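AgaA (Rhizobium radiobacter, PDB 6HLX) is a periplasmic binding protein that captures the opine agropinic acid for uptake through an ABC transporter. Local coordinates at residues F98-S103 against L399-N404; I128-L133 against D385-S390; T14-V19 against L86-D91; Y392-D397 against K419-V424. All coordinates share one frame; numbering follows the deposited sequence.

Contact 1 of 4, residues F98-S103 against L399-N404; sequences FRNELS and LVRTNN. With G9Z (agropinic acid), chain E; SO4 (sulfate ion), chain U.
A buried polar contact, built mainly by Arg-401 reaching across to Asn-100 and Glu-101, joins the short helix 99-102 to the loop that follows helix 388-393. The arginine bends at chi3 (-62°), which lays its guanidinium beside the first turn of the helix. Glu-101 OE1 makes a salt bridge of 3.6 Å with Arg-401 NE, but it stands well out of the guanidinium plane, so the attraction is one of charge and no N-H aims at it. Asn-100 runs crosswise, its amide turned only 16° from the guanidinium plane. Its ND2 and Arg-401 NH2 are both donors, 3.1 Å apart; ND2 bonds to Gly-395 O, and Arg-401 NH2 to Lys-398 O and weakly to Gly-395 O, while Asn-100 OD1 takes Lys-398 N. Arg-401 also gives NE to Asn-391 O and NH1 to Tyr-394 O. In family 5 solute-binding proteins two lobes close on a ligand, and here the contact probably spans them beside the pocket: Thr-402 OG1 lies obliquely to the Phe-98 ring, 4.3 Å from CZ, while Thr-402 O accepts a 2.7 Å hydrogen bond from OAT of agropinic acid. Behind Arg-401, Asn-404 ND2 sits over the guanidinium centre.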
# COMPACT_ATOMS: atom_id res chain seq x y z
N PHE A 98 1.18 -6.47 -8.38
CA PHE A 98 0.38 -5.54 -9.19
C PHE A 98 0.34 -5.93 -10.64
O PHE A 98 0.10 -5.07 -11.51
CB PHE A 98 0.85 -4.10 -8.98
CG PHE A 98 0.62 -3.64 -7.56
CD1 PHE A 98 -0.65 -3.20 -7.15
CD2 PHE A 98 1.64 -3.69 -6.61
CE1 PHE A 98 -0.88 -2.80 -5.83
CE2 PHE A 98 1.41 -3.30 -5.29
CZ PHE A 98 0.15 -2.88 -4.90
N ARG A 99 0.51 -7.22 -10.92
CA ARG A 99 0.44 -7.71 -12.31
C ARG A 99 -0.91 -7.30 -12.97
O ARG A 99 -0.92 -6.90 -14.13
CB ARG A 99 0.58 -9.25 -12.34
CG ARG A 99 0.27 -9.86 -13.71
CD ARG A 99 0.74 -11.29 -13.84
NE ARG A 99 0.15 -12.18 -12.83
CZ ARG A 99 -0.98 -12.88 -12.99
NH1 ARG A 99 -1.68 -12.77 -14.12
NH2 ARG A 99 -1.41 -13.70 -12.04
N ASN A 100 -2.03 -7.41 -12.25
CA ASN A 100 -3.34 -7.10 -12.86
C ASN A 100 -3.39 -5.67 -13.41
O ASN A 100 -3.92 -5.43 -14.50
CB ASN A 100 -4.46 -7.28 -11.84
CG ASN A 100 -5.68 -7.99 -12.39
OD1 ASN A 100 -5.57 -8.94 -13.17
ND2 ASN A 100 -6.88 -7.57 -11.96
N GLU A 101 -2.82 -4.73 -12.63
CA GLU A 101 -2.87 -3.29 -12.95
C GLU A 101 -1.93 -2.90 -14.07
O GLU A 101 -2.21 -1.94 -14.80
CB GLU A 101 -2.66 -2.46 -11.67
CG GLU A 101 -3.75 -2.68 -10.63
CD GLU A 101 -3.73 -4.01 -9.87
OE1 GLU A 101 -4.78 -4.44 -9.36
OE2 GLU A 101 -2.65 -4.63 -9.83
N LEU A 102 -0.82 -3.63 -14.23
CA LEU A 102 0.11 -3.32 -15.31
C LEU A 102 -0.14 -4.20 -16.55
O LEU A 102 0.48 -3.94 -17.58
CB LEU A 102 1.58 -3.48 -14.84
CG LEU A 102 2.15 -2.31 -14.05
CD1 LEU A 102 1.70 -2.34 -12.60
CD2 LEU A 102 3.67 -2.35 -14.07
N SER A 103 -1.08 -5.20 -16.46
CA SER A 103 -1.32 -6.21 -17.50
C SER A 103 -1.79 -5.67 -18.86
O SER A 103 -1.70 -6.40 -19.86
CB SER A 103 -2.29 -7.30 -17.03
OG SER A 103 -3.58 -6.76 -16.84
N LEU A 399 -7.17 -12.78 -9.73
CA LEU A 399 -8.35 -12.60 -8.86
C LEU A 399 -8.06 -12.62 -7.37
O LEU A 399 -8.98 -12.39 -6.58
CB LEU A 399 -9.44 -13.64 -9.20
CG LEU A 399 -10.13 -13.43 -10.57
CD1 LEU A 399 -11.05 -14.62 -10.93
CD2 LEU A 399 -10.91 -12.10 -10.60
N VAL A 400 -6.81 -12.86 -6.98
CA VAL A 400 -6.40 -12.84 -5.57
C VAL A 400 -5.29 -11.80 -5.49
O VAL A 400 -4.21 -12.01 -6.03
CB VAL A 400 -5.96 -14.23 -5.03
CG1 VAL A 400 -5.44 -14.11 -3.60
CG2 VAL A 400 -7.13 -15.23 -5.11
N ARG A 401 -5.59 -10.67 -4.89
CA ARG A 401 -4.65 -9.55 -4.81
C ARG A 401 -4.50 -9.07 -3.36
O ARG A 401 -5.31 -9.43 -2.51
CB ARG A 401 -5.09 -8.39 -5.73
CG ARG A 401 -5.33 -8.84 -7.18
CD ARG A 401 -5.63 -7.70 -8.15
NE ARG A 401 -6.84 -6.94 -7.82
CZ ARG A 401 -8.04 -7.18 -8.35
NH1 ARG A 401 -9.06 -6.39 -8.05
NH2 ARG A 401 -8.22 -8.20 -9.18
N THR A 402 -3.51 -8.21 -3.10
CA THR A 402 -3.30 -7.73 -1.73
C THR A 402 -4.48 -6.91 -1.17
O THR A 402 -4.69 -6.94 0.04
CB THR A 402 -2.01 -6.86 -1.66
OG1 THR A 402 -2.13 -5.77 -2.59
CG2 THR A 402 -0.73 -7.68 -1.91
N ASN A 403 -5.26 -6.21 -2.04
CA ASN A 403 -6.32 -5.28 -1.61
C ASN A 403 -7.74 -5.67 -2.00
O ASN A 403 -8.66 -4.96 -1.62
CB ASN A 403 -6.05 -3.88 -2.19
CG ASN A 403 -4.88 -3.18 -1.55
OD1 ASN A 403 -4.11 -2.45 -2.22
ND2 ASN A 403 -4.73 -3.36 -0.25
N ASN A 404 -7.91 -6.76 -2.74
CA ASN A 404 -9.27 -7.10 -3.20
C ASN A 404 -9.97 -8.16 -2.33
O ASN A 404 -9.40 -8.67 -1.36
CB ASN A 404 -9.26 -7.52 -4.69
CG ASN A 404 -8.88 -8.97 -4.92
OD1 ASN A 404 -8.04 -9.52 -4.21
ND2 ASN A 404 -9.48 -9.62 -5.94
OAM G9Z E . 2.16 -3.43 6.04
CAB G9Z E . 1.25 -3.33 6.87
CAC G9Z E . 1.42 -3.65 8.23
CB G9Z E . 0.04 -3.37 8.91
CA G9Z E . -0.91 -3.05 7.77
C G9Z E . -1.61 -1.83 8.00
O G9Z E . -1.06 -0.74 7.69
N G9Z E . -0.03 -3.03 6.55
CAG G9Z E . -0.49 -2.62 5.17
CAH G9Z E . -1.23 -3.78 4.49
OAP G9Z E . -2.40 -4.04 5.27
CAI G9Z E . -1.62 -3.46 3.05
OAQ G9Z E . -0.51 -2.79 2.39
CAJ G9Z E . -1.93 -4.76 2.23
OAR G9Z E . -2.29 -4.40 0.88
CAK G9Z E . -2.99 -5.71 2.84
OAT G9Z E . -2.95 -6.97 2.13
CAL G9Z E . -4.40 -5.11 2.85
OAS G9Z E . -5.31 -5.99 3.54
OXT G9Z E . -2.74 -1.89 8.56
S SO4 U . -5.44 -15.94 -9.20
O1 SO4 U . -5.59 -17.07 -8.23
O2 SO4 U . -4.93 -14.76 -8.50
O3 SO4 U . -4.46 -16.34 -10.22
O4 SO4 U . -6.73 -15.70 -9.83

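Contact 2 of 4, residues I128-L133 against D385-S390; sequences IDYLAL and DADWLS
Asp-129 meets Asp-385 and Tyr-130 meets Asp-387 where the last turn of helix 127-131 faces the turn leading into helix 388-393. Asp-129 comes first: its OD2 rests against Asp-385 CB at 3.9 Å, the two side chains crossing at about a right angle. The carboxylates are kept apart, with Asp-129 OD2 5.0 Å from Asp-385 OD1. Each has a partner elsewhere, Tyr-39 OH at Asp-129 OD1 and Arg-429 at Asp-385 OD2, which would be expected to soften the like-charge repulsion.

Tyr-130 carries most of the contact. With CG beside the backbone N (chi1 -76°), its ring points across to the second segment, and OH donates to Asp-387 O over 2.9 Å. The hydroxyl approaches from one face of that carbonyl's plane, while Ser-390 N, in the first turn of helix 388-393, comes from the opposite face. The Asp-387 carboxylate stands nearly perpendicular to the ring and sets OD2 at its edge, 3.4 Å from CE2. Its other oxygen, OD1, accepts from Ser-390 OG on the syn side at 2.7 Å and also pairs with Arg-421. Asp-385 fixes the turn from its own side: OD2 takes Asp-387 N in a capping bond, within a type I turn that runs to Trp-388.

Helix 127-131 packs on the antiparallel sheet that includes strands 37-39 and 45-55, so the contact ties that part of the fold to helix 388-393. Two donors grip one buried carbonyl oxygen, which implies that Tyr-130 holds the start of the helix by its backbone, leaving the Asp-387 carboxylate to pair with Ser-390 and Arg-421.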
# COMPACT_ATOMS: atom_id res chain seq x y z
N ILE A 128 0.81 5.85 -15.79
CA ILE A 128 1.98 6.55 -15.22
C ILE A 128 2.01 6.40 -13.69
O ILE A 128 3.06 6.11 -13.09
CB ILE A 128 2.03 8.05 -15.67
CG1 ILE A 128 2.28 8.17 -17.19
CG2 ILE A 128 3.07 8.85 -14.88
CD1 ILE A 128 3.70 7.73 -17.67
N ASP A 129 0.82 6.49 -13.06
CA ASP A 129 0.73 6.32 -11.59
C ASP A 129 1.13 4.90 -11.17
O ASP A 129 1.88 4.74 -10.19
CB ASP A 129 -0.68 6.64 -11.10
CG ASP A 129 -1.03 8.11 -11.27
OD1 ASP A 129 -0.73 8.90 -10.37
OD2 ASP A 129 -1.61 8.46 -12.31
N TYR A 130 0.69 3.87 -11.91
CA TYR A 130 1.08 2.49 -11.57
C TYR A 130 2.58 2.24 -11.79
O TYR A 130 3.17 1.44 -11.06
CB TYR A 130 0.20 1.44 -12.27
CG TYR A 130 -1.16 1.31 -11.62
CD1 TYR A 130 -1.29 0.86 -10.30
CD2 TYR A 130 -2.33 1.61 -12.32
CE1 TYR A 130 -2.55 0.72 -9.70
CE2 TYR A 130 -3.59 1.46 -11.73
CZ TYR A 130 -3.69 1.03 -10.42
OH TYR A 130 -4.91 0.88 -9.81
N LEU A 131 3.22 3.02 -12.69
CA LEU A 131 4.66 2.91 -12.88
C LEU A 131 5.44 3.56 -11.72
O LEU A 131 6.66 3.34 -11.58
CB LEU A 131 5.09 3.47 -14.25
CG LEU A 131 4.61 2.62 -15.43
CD1 LEU A 131 4.74 3.38 -16.73
CD2 LEU A 131 5.40 1.24 -15.50
N ALA A 132 4.72 4.32 -10.87
CA ALA A 132 5.32 4.94 -9.68
C ALA A 132 5.21 3.99 -8.48
O ALA A 132 5.69 4.33 -7.41
CB ALA A 132 4.63 6.27 -9.36
N LEU A 133 4.56 2.82 -8.61
CA LEU A 133 4.47 1.92 -7.44
C LEU A 133 5.86 1.56 -6.93
O LEU A 133 6.75 1.31 -7.76
CB LEU A 133 3.75 0.60 -7.80
CG LEU A 133 2.25 0.66 -8.00
CD1 LEU A 133 1.80 -0.57 -8.74
CD2 LEU A 133 1.50 0.75 -6.65
N ASP A 385 -4.75 8.44 -8.44
CA ASP A 385 -5.73 8.65 -9.50
C ASP A 385 -6.95 7.84 -9.05
O ASP A 385 -6.79 6.82 -8.35
CB ASP A 385 -5.22 8.12 -10.86
CG ASP A 385 -6.28 8.27 -11.95
OD1 ASP A 385 -6.47 9.40 -12.45
OD2 ASP A 385 -6.97 7.27 -12.24
N ALA A 386 -8.16 8.21 -9.54
CA ALA A 386 -9.40 7.50 -9.20
C ALA A 386 -9.31 6.01 -9.52
O ALA A 386 -10.05 5.20 -8.91
CB ALA A 386 -10.56 8.10 -9.97
N ASP A 387 -8.45 5.62 -10.49
CA ASP A 387 -8.30 4.21 -10.86
C ASP A 387 -7.67 3.34 -9.76
O ASP A 387 -7.54 2.13 -9.94
CB ASP A 387 -7.58 4.01 -12.20
CG ASP A 387 -7.71 2.59 -12.73
OD1 ASP A 387 -8.86 2.09 -12.82
OD2 ASP A 387 -6.66 1.96 -12.98
N TRP A 388 -7.33 3.94 -8.59
CA TRP A 388 -6.88 3.12 -7.45
C TRP A 388 -7.98 2.07 -7.16
O TRP A 388 -7.70 0.98 -6.68
CB TRP A 388 -6.66 3.98 -6.18
CG TRP A 388 -7.90 4.56 -5.54
CD1 TRP A 388 -8.43 5.80 -5.75
CD2 TRP A 388 -8.67 3.97 -4.47
NE1 TRP A 388 -9.51 6.01 -4.91
CE2 TRP A 388 -9.67 4.90 -4.10
CE3 TRP A 388 -8.62 2.73 -3.79
CZ2 TRP A 388 -10.58 4.66 -3.05
CZ3 TRP A 388 -9.54 2.48 -2.77
CH2 TRP A 388 -10.52 3.42 -2.43
N LEU A 389 -9.25 2.41 -7.49
CA LEU A 389 -10.39 1.51 -7.30
C LEU A 389 -10.25 0.18 -8.03
O LEU A 389 -10.78 -0.83 -7.54
CB LEU A 389 -11.69 2.23 -7.72
CG LEU A 389 -12.07 3.43 -6.82
CD1 LEU A 389 -13.09 4.36 -7.53
CD2 LEU A 389 -12.59 2.93 -5.45
N SER A 390 -9.60 0.16 -9.23
CA SER A 390 -9.50 -1.11 -9.99
C SER A 390 -8.75 -2.17 -9.19
O SER A 390 -9.11 -3.34 -9.22
CB SER A 390 -8.79 -0.91 -11.31
OG SER A 390 -9.69 -0.40 -12.28

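Contact 3 of 4, residues T14-V19 against L86-D91; sequences TLDTVV and LERILD. With EDO (1,2-ethanediol), chain B.
Arg-88 reaches out from helix 79-90 to grip Asp-16, and Val-18 packs against the same side chain. The arginine leaves the helix with CG opposite its own N (chi1 -171°) and runs extended to NE, which brings the guanidinium end-on to the carboxylate. Two nitrogens take one oxygen each. Arg-88 NH2 lies 2.8 Å from Asp-16 OD2 in a nearly straight bond (170°), close to the guanidinium plane. Arg-88 NH1 reaches Asp-16 OD1 at an equal 2.8 Å, but that bond is more bent (151°) and tilted from the guanidinium plane. Both oxygens are met on their syn sides, somewhat out of the carboxylate plane, and the two groups are not quite coplanar.

This is a bidentate salt bridge, and it fastens the loop after strand 3-8 to the last turns of helix 79-90. The loop has internal bracing: Thr-14 OG1 accepts from Asp-16 N in an ST turn, a type I turn follows from Asp-16 to Val-19, and Asp-16 OD1 receives a weak bond from Val-18 N.

Val-18 splits its two methyls between neighbours. CG2 lies over one guanidinium face, offset toward the rim, 3.8 Å from Arg-88 NH1, while CG1 meets Ile-89 CG1 at 3.7 Å. A water links Arg-88 NH1 to Thr-17 OG1.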
# COMPACT_ATOMS: atom_id res chain seq x y z
N THR A 14 10.54 -9.96 2.49
CA THR A 14 11.35 -9.96 1.26
C THR A 14 11.58 -8.55 0.75
O THR A 14 10.78 -7.65 1.00
CB THR A 14 10.72 -10.83 0.15
OG1 THR A 14 11.66 -10.90 -0.94
CG2 THR A 14 9.37 -10.29 -0.36
N LEU A 15 12.69 -8.36 0.01
CA LEU A 15 12.94 -7.10 -0.66
C LEU A 15 12.71 -7.29 -2.18
O LEU A 15 12.92 -6.36 -2.95
CB LEU A 15 14.34 -6.57 -0.38
CG LEU A 15 14.59 -6.10 1.07
CD1 LEU A 15 16.03 -5.59 1.23
CD2 LEU A 15 13.60 -4.98 1.46
N ASP A 16 12.26 -8.52 -2.60
CA ASP A 16 11.95 -8.83 -4.01
C ASP A 16 11.07 -7.67 -4.52
O ASP A 16 10.03 -7.37 -3.93
CB ASP A 16 11.26 -10.21 -4.13
CG ASP A 16 10.92 -10.62 -5.54
OD1 ASP A 16 10.70 -9.72 -6.38
OD2 ASP A 16 10.83 -11.83 -5.80
N THR A 17 11.57 -6.93 -5.52
CA THR A 17 10.90 -5.66 -5.86
C THR A 17 9.45 -5.79 -6.24
O THR A 17 8.67 -4.91 -5.84
CB THR A 17 11.66 -4.86 -6.92
OG1 THR A 17 11.60 -5.54 -8.18
CG2 THR A 17 13.15 -4.59 -6.50
N VAL A 18 9.07 -6.85 -6.98
CA VAL A 18 7.72 -6.99 -7.53
C VAL A 18 6.66 -7.38 -6.47
O VAL A 18 5.46 -7.25 -6.73
CB VAL A 18 7.67 -7.92 -8.76
CG1 VAL A 18 8.64 -7.46 -9.86
CG2 VAL A 18 7.92 -9.38 -8.38
N VAL A 19 7.12 -7.93 -5.33
CA VAL A 19 6.25 -8.36 -4.23
C VAL A 19 5.94 -7.19 -3.34
O VAL A 19 6.85 -6.40 -3.03
CB VAL A 19 6.93 -9.51 -3.42
CG1 VAL A 19 6.08 -9.95 -2.24
CG2 VAL A 19 7.25 -10.69 -4.33
N LEU A 86 9.86 -4.80 -16.31
CA LEU A 86 8.43 -4.83 -16.62
C LEU A 86 7.95 -6.22 -16.98
O LEU A 86 6.89 -6.63 -16.53
CB LEU A 86 8.08 -3.82 -17.74
CG LEU A 86 8.27 -2.34 -17.37
CD1 LEU A 86 8.01 -1.45 -18.58
CD2 LEU A 86 7.38 -1.92 -16.18
N GLU A 87 8.75 -6.98 -17.75
CA GLU A 87 8.39 -8.36 -18.11
C GLU A 87 8.22 -9.26 -16.89
O GLU A 87 7.34 -10.14 -16.90
CB GLU A 87 9.36 -8.94 -19.12
CG GLU A 87 9.02 -8.44 -20.51
CD GLU A 87 9.97 -8.87 -21.61
OE1 GLU A 87 9.59 -8.73 -22.79
OE2 GLU A 87 11.09 -9.34 -21.29
N ARG A 88 9.01 -9.02 -15.82
CA ARG A 88 8.88 -9.79 -14.57
C ARG A 88 7.53 -9.50 -13.90
O ARG A 88 6.91 -10.41 -13.33
CB ARG A 88 10.06 -9.50 -13.63
CG ARG A 88 10.08 -10.44 -12.45
CD ARG A 88 11.42 -10.64 -11.80
NE ARG A 88 11.24 -11.60 -10.73
CZ ARG A 88 11.26 -11.31 -9.43
NH1 ARG A 88 11.56 -10.07 -9.03
NH2 ARG A 88 11.01 -12.25 -8.53
N ILE A 89 7.07 -8.26 -13.98
CA ILE A 89 5.78 -7.88 -13.39
C ILE A 89 4.64 -8.54 -14.18
O ILE A 89 3.68 -9.06 -13.60
CB ILE A 89 5.61 -6.34 -13.37
CG1 ILE A 89 6.70 -5.70 -12.44
CG2 ILE A 89 4.17 -5.96 -12.91
CD1 ILE A 89 6.91 -4.13 -12.66
N LEU A 90 4.76 -8.51 -15.51
CA LEU A 90 3.74 -9.02 -16.42
C LEU A 90 3.61 -10.54 -16.48
O LEU A 90 2.61 -11.05 -16.99
CB LEU A 90 3.99 -8.47 -17.84
CG LEU A 90 3.93 -6.93 -17.98
CD1 LEU A 90 4.46 -6.49 -19.37
CD2 LEU A 90 2.54 -6.39 -17.71
N ASP A 91 4.64 -11.25 -16.04
CA ASP A 91 4.68 -12.72 -16.14
C ASP A 91 3.52 -13.37 -15.38
O ASP A 91 3.49 -13.26 -14.16
CB ASP A 91 6.02 -13.23 -15.62
CG ASP A 91 6.25 -14.74 -15.73
OD1 ASP A 91 5.32 -15.47 -16.15
OD2 ASP A 91 7.34 -15.19 -15.37
C1 EDO B . 5.82 -7.94 -23.53
O1 EDO B . 7.18 -7.75 -23.92
C2 EDO B . 5.73 -9.09 -22.50
O2 EDO B . 4.38 -9.25 -22.08
O HOH W 1 12.50 -7.50 -9.94

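Contact 4 of 4, residues Y392-D397 against K419-V424; sequences YYYGGD and KGRATV
Tyr-394 and Arg-421 meet in a small piece of helix-end packing within the solute-binding fold, where the loop leaving helix 388-393 passes the C-terminal end of helix 411-422. The backbones stay well apart, 11.8 Å between Tyr-394 CA and Arg-421 CA, and the side chains bridge that gap from both sides, crossing at about a right angle.

The two flat groups stand nearly perpendicular, 81° between ring and guanidinium. Arg-421 NH2 comes to 3.7 Å from Tyr-394 CD1 and equally near CE1, so a single nitrogen sits by one side of the tyrosine, placed obliquely to its ring. Seen from the arginine, CD1 and CE1 of the ring lie at the guanidinium edge, close to its plane. Tyr-394 swings toward the helix with CG roughly opposite its backbone N (chi1 -157°), and Arg-421 folds at chi3 to bring NH2 round to the ring.

No hydrogen bond joins the pair directly; the polar ends are settled by third parties. Asp-418, just before Lys-419 in the same helix, takes Tyr-394 OH on OD2 and Arg-421 NH1 on OD1, so one carboxylate steadies both groups. Arg-421 NE pairs with Asp-387 OD1 and NH2 hydrogen-bonds to Ser-390 OG in helix 388-393; with all three nitrogens partnered, the rotation of the guanidinium is set.

Just beyond Arg-421 the helix comes to its end. There Lys-419 O receives Ala-422 N from one face of its carbonyl plane and Thr-423 OG1 from the opposite face, the hydroxyl 2.7 Å from Lys-419 O.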
# COMPACT_ATOMS: atom_id res chain seq x y z
N TYR A 392 -8.80 -2.66 -6.07
CA TYR A 392 -9.73 -3.19 -5.08
C TYR A 392 -10.91 -3.97 -5.67
O TYR A 392 -11.35 -4.94 -5.07
CB TYR A 392 -10.29 -2.02 -4.23
CG TYR A 392 -9.30 -1.56 -3.19
CD1 TYR A 392 -8.19 -0.77 -3.54
CD2 TYR A 392 -9.45 -1.91 -1.85
CE1 TYR A 392 -7.23 -0.42 -2.59
CE2 TYR A 392 -8.50 -1.55 -0.90
CZ TYR A 392 -7.40 -0.80 -1.27
OH TYR A 392 -6.44 -0.51 -0.33
N TYR A 393 -11.47 -3.49 -6.80
CA TYR A 393 -12.75 -3.98 -7.33
C TYR A 393 -12.75 -4.78 -8.62
O TYR A 393 -13.72 -5.50 -8.87
CB TYR A 393 -13.69 -2.77 -7.55
CG TYR A 393 -14.21 -2.19 -6.25
CD1 TYR A 393 -13.46 -1.25 -5.54
CD2 TYR A 393 -15.44 -2.59 -5.72
CE1 TYR A 393 -13.92 -0.73 -4.33
CE2 TYR A 393 -15.91 -2.06 -4.52
CZ TYR A 393 -15.14 -1.15 -3.82
OH TYR A 393 -15.59 -0.63 -2.63
N TYR A 394 -11.74 -4.59 -9.49
CA TYR A 394 -11.76 -5.24 -10.80
C TYR A 394 -11.64 -6.77 -10.70
O TYR A 394 -11.06 -7.28 -9.75
CB TYR A 394 -10.59 -4.71 -11.65
CG TYR A 394 -10.81 -4.88 -13.14
CD1 TYR A 394 -11.64 -4.01 -13.84
CD2 TYR A 394 -10.24 -5.93 -13.84
CE1 TYR A 394 -11.87 -4.16 -15.20
CE2 TYR A 394 -10.46 -6.10 -15.21
CZ TYR A 394 -11.25 -5.19 -15.89
OH TYR A 394 -11.47 -5.32 -17.24
N GLY A 395 -12.15 -7.46 -11.70
CA GLY A 395 -11.95 -8.90 -11.84
C GLY A 395 -10.59 -9.10 -12.50
O GLY A 395 -9.55 -8.84 -11.89
N GLY A 396 -10.60 -9.47 -13.79
CA GLY A 396 -9.36 -9.66 -14.53
C GLY A 396 -8.72 -11.02 -14.34
O GLY A 396 -9.34 -11.94 -13.80
N ASP A 397 -7.45 -11.16 -14.78
CA ASP A 397 -6.76 -12.46 -14.70
C ASP A 397 -6.30 -12.82 -13.31
O ASP A 397 -6.28 -14.00 -12.96
CB ASP A 397 -5.57 -12.51 -15.67
CG ASP A 397 -5.07 -13.93 -15.88
OD1 ASP A 397 -5.73 -14.69 -16.65
OD2 ASP A 397 -4.03 -14.30 -15.27
N LYS A 419 -14.12 1.93 -18.54
CA LYS A 419 -14.50 3.21 -19.15
C LYS A 419 -13.85 4.38 -18.42
O LYS A 419 -13.36 5.32 -19.06
CB LYS A 419 -16.04 3.37 -19.18
CG LYS A 419 -16.50 4.50 -20.09
CD LYS A 419 -18.02 4.65 -20.12
CE LYS A 419 -18.45 5.81 -21.00
NZ LYS A 419 -19.93 6.03 -20.95
N GLY A 420 -13.80 4.30 -17.08
CA GLY A 420 -13.20 5.35 -16.25
C GLY A 420 -11.74 5.57 -16.57
O GLY A 420 -11.28 6.72 -16.61
N ARG A 421 -10.98 4.47 -16.78
CA ARG A 421 -9.54 4.48 -17.07
C ARG A 421 -9.22 4.94 -18.49
O ARG A 421 -8.10 5.36 -18.76
CB ARG A 421 -9.01 3.04 -16.95
CG ARG A 421 -7.71 2.91 -16.21
CD ARG A 421 -7.32 1.43 -16.18
NE ARG A 421 -8.26 0.62 -15.40
CZ ARG A 421 -9.05 -0.32 -15.90
NH1 ARG A 421 -9.03 -0.60 -17.21
NH2 ARG A 421 -9.85 -1.02 -15.11
N ALA A 422 -10.19 4.82 -19.41
CA ALA A 422 -10.01 5.15 -20.83
C ALA A 422 -10.47 6.57 -21.18
O ALA A 422 -10.18 7.06 -22.27
CB ALA A 422 -10.78 4.15 -21.69
N THR A 423 -11.19 7.21 -20.26
CA THR A 423 -11.75 8.54 -20.46
C THR A 423 -10.79 9.55 -19.92
O THR A 423 -10.41 9.48 -18.76
CB THR A 423 -13.15 8.60 -19.82
OG1 THR A 423 -13.96 7.61 -20.44
CG2 THR A 423 -13.80 9.97 -19.99
N VAL A 424 -10.34 10.47 -20.79
CA VAL A 424 -9.36 11.46 -20.39
C VAL A 424 -10.03 12.62 -19.65
O VAL A 424 -9.56 12.98 -18.59
CB VAL A 424 -8.44 11.91 -21.55
CG1 VAL A 424 -7.30 12.81 -21.03
CG2 VAL A 424 -7.86 10.70 -22.30

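From the N terminus, contact 3 comes first, closing the loop from residues 14-19 to helix 79-90 before the others begin. Helix 99-102 then opens contact 1, whose long loop ends at 399-404. Contact 2 lies wholly within that loop, linking helix 127-131 to the start of helix 388-393. Contact 4 starts on the same helix, after contact 2 has closed, but runs on to 419-424, so it crosses contact 1. Contacts 1 and 2 touch where Phe-98 packs on Leu-133 and Glu-101 on Tyr-130; contact 3 reaches contact 1 through Arg-99 against Ile-89 and Asp-91. Helix 388-393 and its following loop thus serve contacts 1, 2 and 4.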